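Serine--tRNA ligase (Pyrococcus horikoshii, PDB 2DQ0) catalyses the ATP-dependent attachment of serine to tRNA(Ser) and probably also charges tRNA(Sec) with serine, working as a homodimer. Local coordinates at residues 121-126 and 341-346; 263-268 and 386-391. All coordinates share one frame; numbering follows the deposited sequence.

Contact 1: 121-126 and 341-346; sequences NDNVPI and VNICTG
An antiparallel strand pair at the border of the catalytic sheet joins Val124 to Asn342, where strand 124-129 runs beside strand 338-342. Val124 and Asn342 form a hydrogen-bonded pair: Val124 N donates to Asn342 O at 2.9 Å, and Asn342 N to Val124 O at 2.7 Å. Next to it, Pro125 and Val341 make a non-hydrogen-bonded pair, the place where a proline, having no N-H to give, costs no bond between the strands. Val341 CG2 packs against Pro125 CA at 3.7 Å, while CG1, anti to the backbone N (chi1 164°), reaches the CB of Asn123. On the face of Val124 and Asn342, the end of Ile126 comes in, CG2 4.1 Å from Asn342 CB.

Beyond the pairing, the Asn123 side chain takes over from the backbone. Its OD1 accepts the N-H of Cys344 at 3.0 Å in an almost straight bond (176° at the hydrogen), though the donor stands well above the carbonyl plane. The ND2 end runs alongside Ile343, 3.7 Å from CG1, and bonds to Asp347, so both ends of the amide are held and its rotation is fixed. Cys344 SG turns back to touch Asp122 CB at 3.6 Å. Strand 354-362 flanks 338-342 on its other side, making this an antiparallel ladder of the class II synthetase core, with 124-129 added along its margin.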
ATOM      1  N   ASN A 121     -20.388 -23.666   8.900  1.00 68.46           N
ATOM      2  CA  ASN A 121     -20.681 -24.752   9.827  1.00 73.31           C
ATOM      3  C   ASN A 121     -20.745 -26.101   9.139  1.00 71.34           C
ATOM      4  O   ASN A 121     -20.793 -27.135   9.804  1.00 74.31           O
ATOM      5  CB  ASN A 121     -21.992 -24.491  10.569  1.00 81.44           C
ATOM      6  CG  ASN A 121     -21.886 -23.323  11.524  1.00 89.71           C
ATOM      7  OD1 ASN A 121     -22.350 -22.212  11.235  1.00 89.16           O
ATOM      8  ND2 ASN A 121     -21.251 -23.561  12.667  1.00 92.56           N
ATOM      9  N   ASP A 122     -20.748 -26.093   7.807  1.00 68.71           N
ATOM     10  CA  ASP A 122     -20.797 -27.332   7.042  1.00 64.13           C
ATOM     11  C   ASP A 122     -19.420 -27.664   6.463  1.00 60.62           C
ATOM     12  O   ASP A 122     -19.233 -28.666   5.764  1.00 56.66           O
ATOM     13  CB  ASP A 122     -21.860 -27.231   5.937  1.00 65.84           C
ATOM     14  CG  ASP A 122     -23.285 -27.374   6.476  1.00 70.47           C
ATOM     15  OD1 ASP A 122     -24.208 -26.742   5.911  1.00 76.72           O
ATOM     16  OD2 ASP A 122     -23.489 -28.128   7.456  1.00 65.83           O
ATOM     17  N   ASN A 123     -18.444 -26.820   6.758  1.00 54.09           N
ATOM     18  CA  ASN A 123     -17.109 -27.095   6.273  1.00 59.31           C
ATOM     19  C   ASN A 123     -16.684 -28.391   6.943  1.00 58.54           C
ATOM     20  O   ASN A 123     -17.071 -28.667   8.076  1.00 58.44           O
ATOM     21  CB  ASN A 123     -16.167 -25.950   6.626  1.00 54.79           C
ATOM     22  CG  ASN A 123     -16.368 -24.754   5.731  1.00 62.91           C
ATOM     23  OD1 ASN A 123     -17.198 -24.786   4.821  1.00 53.86           O
ATOM     24  ND2 ASN A 123     -15.607 -23.690   5.976  1.00 65.21           N
ATOM     25  N   VAL A 124     -15.884 -29.187   6.249  1.00 53.11           N
ATOM     26  CA  VAL A 124     -15.477 -30.457   6.800  1.00 50.98           C
ATOM     27  C   VAL A 124     -14.017 -30.544   7.187  1.00 53.05           C
ATOM     28  O   VAL A 124     -13.133 -30.332   6.364  1.00 53.37           O
ATOM     29  CB  VAL A 124     -15.791 -31.598   5.797  1.00 60.30           C
ATOM     30  CG1 VAL A 124     -15.259 -32.914   6.316  1.00 53.66           C
ATOM     31  CG2 VAL A 124     -17.294 -31.689   5.557  1.00 51.23           C
ATOM     32  N   PRO A 125     -13.744 -30.856   8.464  1.00 58.07           N
ATOM     33  CA  PRO A 125     -12.366 -30.987   8.968  1.00 54.89           C
ATOM     34  C   PRO A 125     -11.855 -32.285   8.369  1.00 56.37           C
ATOM     35  O   PRO A 125     -12.594 -33.263   8.338  1.00 58.48           O
ATOM     36  CB  PRO A 125     -12.549 -31.098  10.483  1.00 51.72           C
ATOM     37  CG  PRO A 125     -13.864 -30.419  10.734  1.00 53.89           C
ATOM     38  CD  PRO A 125     -14.715 -30.888   9.568  1.00 49.75           C
ATOM     39  N   ILE A 126     -10.613 -32.313   7.898  1.00 56.85           N
ATOM     40  CA  ILE A 126     -10.092 -33.526   7.273  1.00 50.27           C
ATOM     41  C   ILE A 126      -8.728 -33.915   7.781  1.00 53.34           C
ATOM     42  O   ILE A 126      -8.188 -34.943   7.399  1.00 60.05           O
ATOM     43  CB  ILE A 126      -9.976 -33.358   5.741  1.00 49.16           C
ATOM     44  CG1 ILE A 126      -9.045 -32.186   5.416  1.00 47.03           C
ATOM     45  CG2 ILE A 126     -11.354 -33.124   5.121  1.00 46.36           C
ATOM     46  CD1 ILE A 126      -8.807 -32.005   3.941  1.00 47.77           C
ATOM     47  N   VAL A 341      -9.393 -27.756   6.832  1.00 47.64           N
ATOM     48  CA  VAL A 341     -10.762 -27.999   6.460  1.00 46.51           C
ATOM     49  C   VAL A 341     -11.043 -27.968   4.965  1.00 47.75           C
ATOM     50  O   VAL A 341     -10.388 -27.254   4.218  1.00 53.17           O
ATOM     51  CB  VAL A 341     -11.644 -26.948   7.193  1.00 45.86           C
ATOM     52  CG1 VAL A 341     -13.009 -26.868   6.579  1.00 57.10           C
ATOM     53  CG2 VAL A 341     -11.743 -27.302   8.668  1.00 44.30           C
ATOM     54  N   ASN A 342     -12.003 -28.774   4.527  1.00 44.02           N
ATOM     55  CA  ASN A 342     -12.403 -28.754   3.139  1.00 41.46           C
ATOM     56  C   ASN A 342     -13.644 -27.878   3.168  1.00 49.68           C
ATOM     57  O   ASN A 342     -14.650 -28.199   3.800  1.00 50.91           O
ATOM     58  CB  ASN A 342     -12.756 -30.147   2.634  1.00 55.74           C
ATOM     59  CG  ASN A 342     -13.103 -30.159   1.142  1.00 60.14           C
ATOM     60  OD1 ASN A 342     -13.134 -29.108   0.474  1.00 57.68           O
ATOM     61  ND2 ASN A 342     -13.371 -31.353   0.614  1.00 56.63           N
ATOM     62  N   ILE A 343     -13.562 -26.748   2.494  1.00 52.72           N
ATOM     63  CA  ILE A 343     -14.658 -25.820   2.484  1.00 51.52           C
ATOM     64  C   ILE A 343     -15.781 -26.301   1.613  1.00 52.91           C
ATOM     65  O   ILE A 343     -15.549 -26.780   0.505  1.00 58.85           O
ATOM     66  CB  ILE A 343     -14.140 -24.454   2.057  1.00 57.61           C
ATOM     67  CG1 ILE A 343     -13.195 -23.967   3.161  1.00 57.89           C
ATOM     68  CG2 ILE A 343     -15.308 -23.481   1.773  1.00 49.34           C
ATOM     69  CD1 ILE A 343     -12.465 -22.723   2.804  1.00 84.78           C
ATOM     70  N   CYS A 344     -16.998 -26.172   2.136  1.00 54.14           N
ATOM     71  CA  CYS A 344     -18.198 -26.618   1.449  1.00 54.19           C
ATOM     72  C   CYS A 344     -18.685 -25.675   0.354  1.00 56.68           C
ATOM     73  O   CYS A 344     -18.224 -24.532   0.237  1.00 53.54           O
ATOM     74  CB  CYS A 344     -19.324 -26.918   2.466  1.00 54.92           C
ATOM     75  SG  CYS A 344     -20.114 -25.520   3.348  1.00 59.82           S
ATOM     76  N   THR A 345     -19.614 -26.187  -0.451  1.00 53.46           N
ATOM     77  CA  THR A 345     -20.168 -25.458  -1.577  1.00 62.97           C
ATOM     78  C   THR A 345     -20.686 -24.068  -1.249  1.00 68.38           C
ATOM     79  O   THR A 345     -20.430 -23.117  -2.005  1.00 71.74           O
ATOM     80  CB  THR A 345     -21.303 -26.266  -2.259  1.00 66.02           C
ATOM     81  OG1 THR A 345     -22.224 -26.727  -1.264  1.00 65.09           O
ATOM     82  CG2 THR A 345     -20.735 -27.466  -3.030  1.00 58.87           C
ATOM     83  N   GLY A 346     -21.399 -23.953  -0.126  1.00 68.70           N
ATOM     84  CA  GLY A 346     -21.963 -22.674   0.280  1.00 63.47           C
ATOM     85  C   GLY A 346     -20.993 -21.649   0.852  1.00 63.02           C
ATOM     86  O   GLY A 346     -21.277 -20.453   0.860  1.00 61.65           O
TER

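Contact 2: 263-268 and 386-391; sequences NEILDG and NIRFRD
Strands 264-267 and 387-390 run side by side and parallel, Leu266 beside Phe389, and their tight part is the backbone ladder with the buried face beneath it. Arg388 N binds Glu264 O, Leu266 N binds Arg388 O at 2.6 Å, Arg390 N binds Leu266 O, and Gly268 N closes the row on Arg390 O at 3.1 Å. On the buried face Leu266 CB meets Phe389 CB at 3.9 Å, and Leu266 CD1 reaches Ile387 CG2. The Phe389 CG sits between its backbone N and carbonyl carbon (chi1 74°), which carries the ring away from the strand with its edge, at CD2, near Gly268 CA. Val400 of strand 398-406 and Leu271 pack around this ring.

The opposite face is looser and partly open to solvent. Here Ile265 lies between two arginines: its CD1 is 3.8 Å from Arg388 NH1, beside which it runs in the same direction, and its CG2 is 3.8 Å from the CD of Arg390.

At the start of the strands, Asn263 ND2 gives a bent bond of 3.3 Å to Asn386 OD1, the two amide planes standing 79° apart. Asn386 has positive phi as the chain leaves helix 382-385, and its O takes a weak bond from Glu264 N. With an alanine here, the Asn263 amide would probably lose its OD1 partner and be freer to turn.

The carboxylates of Glu264 and Asp391 find partners beyond the two segments: Glu264 bridges to Arg176 of the second subunit and Asp391 to Arg312. Backbone bonds and apolar contacts thus join the strands, while Glu264 and Asp391 tie the pair to the second subunit and to Arg312.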
ATOM      1  N   ASN A 263      -2.920 -12.245 -21.094  1.00 57.36           N
ATOM      2  CA  ASN A 263      -2.756 -12.182 -22.547  1.00 56.53           C
ATOM      3  C   ASN A 263      -1.447 -12.801 -23.044  1.00 55.83           C
ATOM      4  O   ASN A 263      -0.718 -12.196 -23.815  1.00 56.01           O
ATOM      5  CB  ASN A 263      -2.863 -10.729 -23.032  1.00 52.43           C
ATOM      6  CG  ASN A 263      -4.255 -10.154 -22.859  1.00 69.44           C
ATOM      7  OD1 ASN A 263      -4.414  -8.979 -22.517  1.00 81.59           O
ATOM      8  ND2 ASN A 263      -5.276 -10.970 -23.104  1.00 71.23           N
ATOM      9  N   GLU A 264      -1.137 -14.001 -22.582  1.00 54.66           N
ATOM     10  CA  GLU A 264       0.071 -14.670 -23.030  1.00 52.46           C
ATOM     11  C   GLU A 264      -0.277 -16.091 -23.387  1.00 55.58           C
ATOM     12  O   GLU A 264      -1.269 -16.651 -22.908  1.00 54.93           O
ATOM     13  CB  GLU A 264       1.155 -14.724 -21.938  1.00 52.77           C
ATOM     14  CG  GLU A 264       1.696 -13.381 -21.463  1.00 56.94           C
ATOM     15  CD  GLU A 264       2.894 -13.531 -20.533  1.00 58.38           C
ATOM     16  OE1 GLU A 264       3.236 -12.560 -19.830  1.00 52.74           O
ATOM     17  OE2 GLU A 264       3.507 -14.620 -20.508  1.00 78.22           O
ATOM     18  N   ILE A 265       0.531 -16.658 -24.265  1.00 54.49           N
ATOM     19  CA  ILE A 265       0.379 -18.049 -24.617  1.00 59.31           C
ATOM     20  C   ILE A 265       1.701 -18.528 -24.078  1.00 58.73           C
ATOM     21  O   ILE A 265       2.748 -18.207 -24.624  1.00 56.86           O
ATOM     22  CB  ILE A 265       0.314 -18.275 -26.124  1.00 62.96           C
ATOM     23  CG1 ILE A 265      -1.006 -17.714 -26.661  1.00 61.45           C
ATOM     24  CG2 ILE A 265       0.456 -19.776 -26.423  1.00 59.79           C
ATOM     25  CD1 ILE A 265      -1.120 -17.728 -28.162  1.00 60.31           C
ATOM     26  N   LEU A 266       1.654 -19.235 -22.962  1.00 59.78           N
ATOM     27  CA  LEU A 266       2.872 -19.714 -22.351  1.00 62.69           C
ATOM     28  C   LEU A 266       3.430 -20.886 -23.134  1.00 66.90           C
ATOM     29  O   LEU A 266       2.719 -21.520 -23.914  1.00 65.17           O
ATOM     30  CB  LEU A 266       2.599 -20.130 -20.904  1.00 56.15           C
ATOM     31  CG  LEU A 266       2.184 -19.008 -19.947  1.00 59.86           C
ATOM     32  CD1 LEU A 266       1.772 -19.628 -18.623  1.00 53.65           C
ATOM     33  CD2 LEU A 266       3.341 -18.006 -19.743  1.00 49.32           C
ATOM     34  N   ASP A 267       4.716 -21.148 -22.939  1.00 72.53           N
ATOM     35  CA  ASP A 267       5.377 -22.270 -23.579  1.00 70.51           C
ATOM     36  C   ASP A 267       5.266 -23.389 -22.536  1.00 67.80           C
ATOM     37  O   ASP A 267       5.789 -23.266 -21.427  1.00 60.85           O
ATOM     38  CB  ASP A 267       6.841 -21.925 -23.857  1.00 78.95           C
ATOM     39  CG  ASP A 267       7.549 -22.985 -24.692  1.00 88.45           C
ATOM     40  OD1 ASP A 267       7.610 -24.159 -24.249  1.00 89.43           O
ATOM     41  OD2 ASP A 267       8.046 -22.636 -25.788  1.00 91.57           O
ATOM     42  N   GLY A 268       4.568 -24.462 -22.889  1.00 67.63           N
ATOM     43  CA  GLY A 268       4.375 -25.572 -21.969  1.00 67.68           C
ATOM     44  C   GLY A 268       5.625 -26.165 -21.332  1.00 72.93           C
ATOM     45  O   GLY A 268       5.554 -26.808 -20.268  1.00 65.97           O
ATOM     46  N   ASN A 386      -7.081 -14.344 -20.154  1.00 55.48           N
ATOM     47  CA  ASN A 386      -6.568 -14.908 -21.403  1.00 54.80           C
ATOM     48  C   ASN A 386      -5.169 -15.478 -21.226  1.00 49.00           C
ATOM     49  O   ASN A 386      -4.226 -15.057 -21.882  1.00 53.20           O
ATOM     50  CB  ASN A 386      -6.557 -13.853 -22.511  1.00 60.75           C
ATOM     51  CG  ASN A 386      -6.058 -14.404 -23.846  1.00 72.35           C
ATOM     52  OD1 ASN A 386      -5.944 -13.663 -24.822  1.00 77.88           O
ATOM     53  ND2 ASN A 386      -5.754 -15.707 -23.891  1.00 79.55           N
ATOM     54  N   ILE A 387      -5.038 -16.438 -20.326  1.00 44.94           N
ATOM     55  CA  ILE A 387      -3.752 -17.049 -20.077  1.00 49.97           C
ATOM     56  C   ILE A 387      -3.794 -18.478 -20.577  1.00 56.22           C
ATOM     57  O   ILE A 387      -4.344 -19.374 -19.927  1.00 60.97           O
ATOM     58  CB  ILE A 387      -3.416 -17.025 -18.590  1.00 52.55           C
ATOM     59  CG1 ILE A 387      -3.341 -15.576 -18.115  1.00 55.37           C
ATOM     60  CG2 ILE A 387      -2.099 -17.724 -18.341  1.00 46.39           C
ATOM     61  CD1 ILE A 387      -3.029 -15.457 -16.661  1.00 63.92           C
ATOM     62  N   ARG A 388      -3.210 -18.675 -21.751  1.00 56.44           N
ATOM     63  CA  ARG A 388      -3.164 -19.981 -22.374  1.00 59.11           C
ATOM     64  C   ARG A 388      -1.731 -20.440 -22.517  1.00 64.51           C
ATOM     65  O   ARG A 388      -0.787 -19.720 -22.165  1.00 64.12           O
ATOM     66  CB  ARG A 388      -3.823 -19.915 -23.750  1.00 56.05           C
ATOM     67  CG  ARG A 388      -5.274 -19.494 -23.699  1.00 63.91           C
ATOM     68  CD  ARG A 388      -5.851 -19.376 -25.070  1.00 59.89           C
ATOM     69  NE  ARG A 388      -5.205 -18.318 -25.834  1.00 71.52           N
ATOM     70  CZ  ARG A 388      -5.483 -18.046 -27.106  1.00 75.37           C
ATOM     71  NH1 ARG A 388      -4.852 -17.058 -27.723  1.00 75.62           N
ATOM     72  NH2 ARG A 388      -6.384 -18.771 -27.763  1.00 77.41           N
ATOM     73  N   PHE A 389      -1.578 -21.652 -23.035  1.00 64.21           N
ATOM     74  CA  PHE A 389      -0.264 -22.227 -23.260  1.00 64.76           C
ATOM     75  C   PHE A 389      -0.372 -23.208 -24.419  1.00 68.43           C
ATOM     76  O   PHE A 389      -1.459 -23.703 -24.722  1.00 65.70           O
ATOM     77  CB  PHE A 389       0.214 -22.965 -22.015  1.00 60.77           C
ATOM     78  CG  PHE A 389      -0.480 -24.273 -21.788  1.00 61.45           C
ATOM     79  CD1 PHE A 389      -1.850 -24.313 -21.566  1.00 52.75           C
ATOM     80  CD2 PHE A 389       0.235 -25.465 -21.826  1.00 59.96           C
ATOM     81  CE1 PHE A 389      -2.511 -25.523 -21.387  1.00 61.66           C
ATOM     82  CE2 PHE A 389      -0.408 -26.687 -21.648  1.00 63.51           C
ATOM     83  CZ  PHE A 389      -1.791 -26.718 -21.427  1.00 58.73           C
ATOM     84  N   ARG A 390       0.757 -23.471 -25.072  1.00 71.61           N
ATOM     85  CA  ARG A 390       0.808 -24.417 -26.185  1.00 69.42           C
ATOM     86  C   ARG A 390       2.071 -25.246 -25.968  1.00 71.60           C
ATOM     87  O   ARG A 390       3.116 -24.719 -25.589  1.00 73.54           O
ATOM     88  CB  ARG A 390       0.841 -23.670 -27.532  1.00 66.96           C
ATOM     89  CG  ARG A 390       2.225 -23.308 -28.074  1.00 74.53           C
ATOM     90  CD  ARG A 390       2.173 -22.067 -28.959  1.00 71.98           C
ATOM     91  NE  ARG A 390       1.057 -22.096 -29.905  1.00 71.24           N
ATOM     92  CZ  ARG A 390       0.625 -21.030 -30.580  1.00 70.62           C
ATOM     93  NH1 ARG A 390      -0.395 -21.141 -31.427  1.00 67.49           N
ATOM     94  NH2 ARG A 390       1.207 -19.848 -30.402  1.00 57.12           N
ATOM     95  N   ASP A 391       1.969 -26.553 -26.170  1.00 78.97           N
ATOM     96  CA  ASP A 391       3.117 -27.438 -25.978  1.00 82.26           C
ATOM     97  C   ASP A 391       3.993 -27.552 -27.222  1.00 82.16           C
ATOM     98  O   ASP A 391       5.201 -27.768 -27.129  1.00 74.69           O
ATOM     99  CB  ASP A 391       2.633 -28.822 -25.553  1.00 83.83           C
ATOM    100  CG  ASP A 391       2.774 -29.049 -24.073  1.00 86.32           C
ATOM    101  OD1 ASP A 391       2.130 -29.980 -23.552  1.00 93.81           O
ATOM    102  OD2 ASP A 391       3.540 -28.302 -23.429  1.00 92.40           O
TER

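How the contacts relate
Contact 1 and contact 2 lie on opposite sides of the chain's centre, their own centres 33 Å apart and their nearest atoms about 23 Å apart, yet both belong to the same mixed sheet. It connects them through strands 354-362, 367-376 and 398-406, the last pairing with 387-390. Along the sequence their segments alternate. Contact 1 comes near the bound seryl-adenylate analogue: the Ile343 side chain is about 8 Å from it and about 5 Å from that of Ser373, a predicted ATP-binding residue. In contact 2, the Ile387 side chain is about 11 Å from that of Glu254, predicted to bind serine, and it is this contact that touches the second subunit.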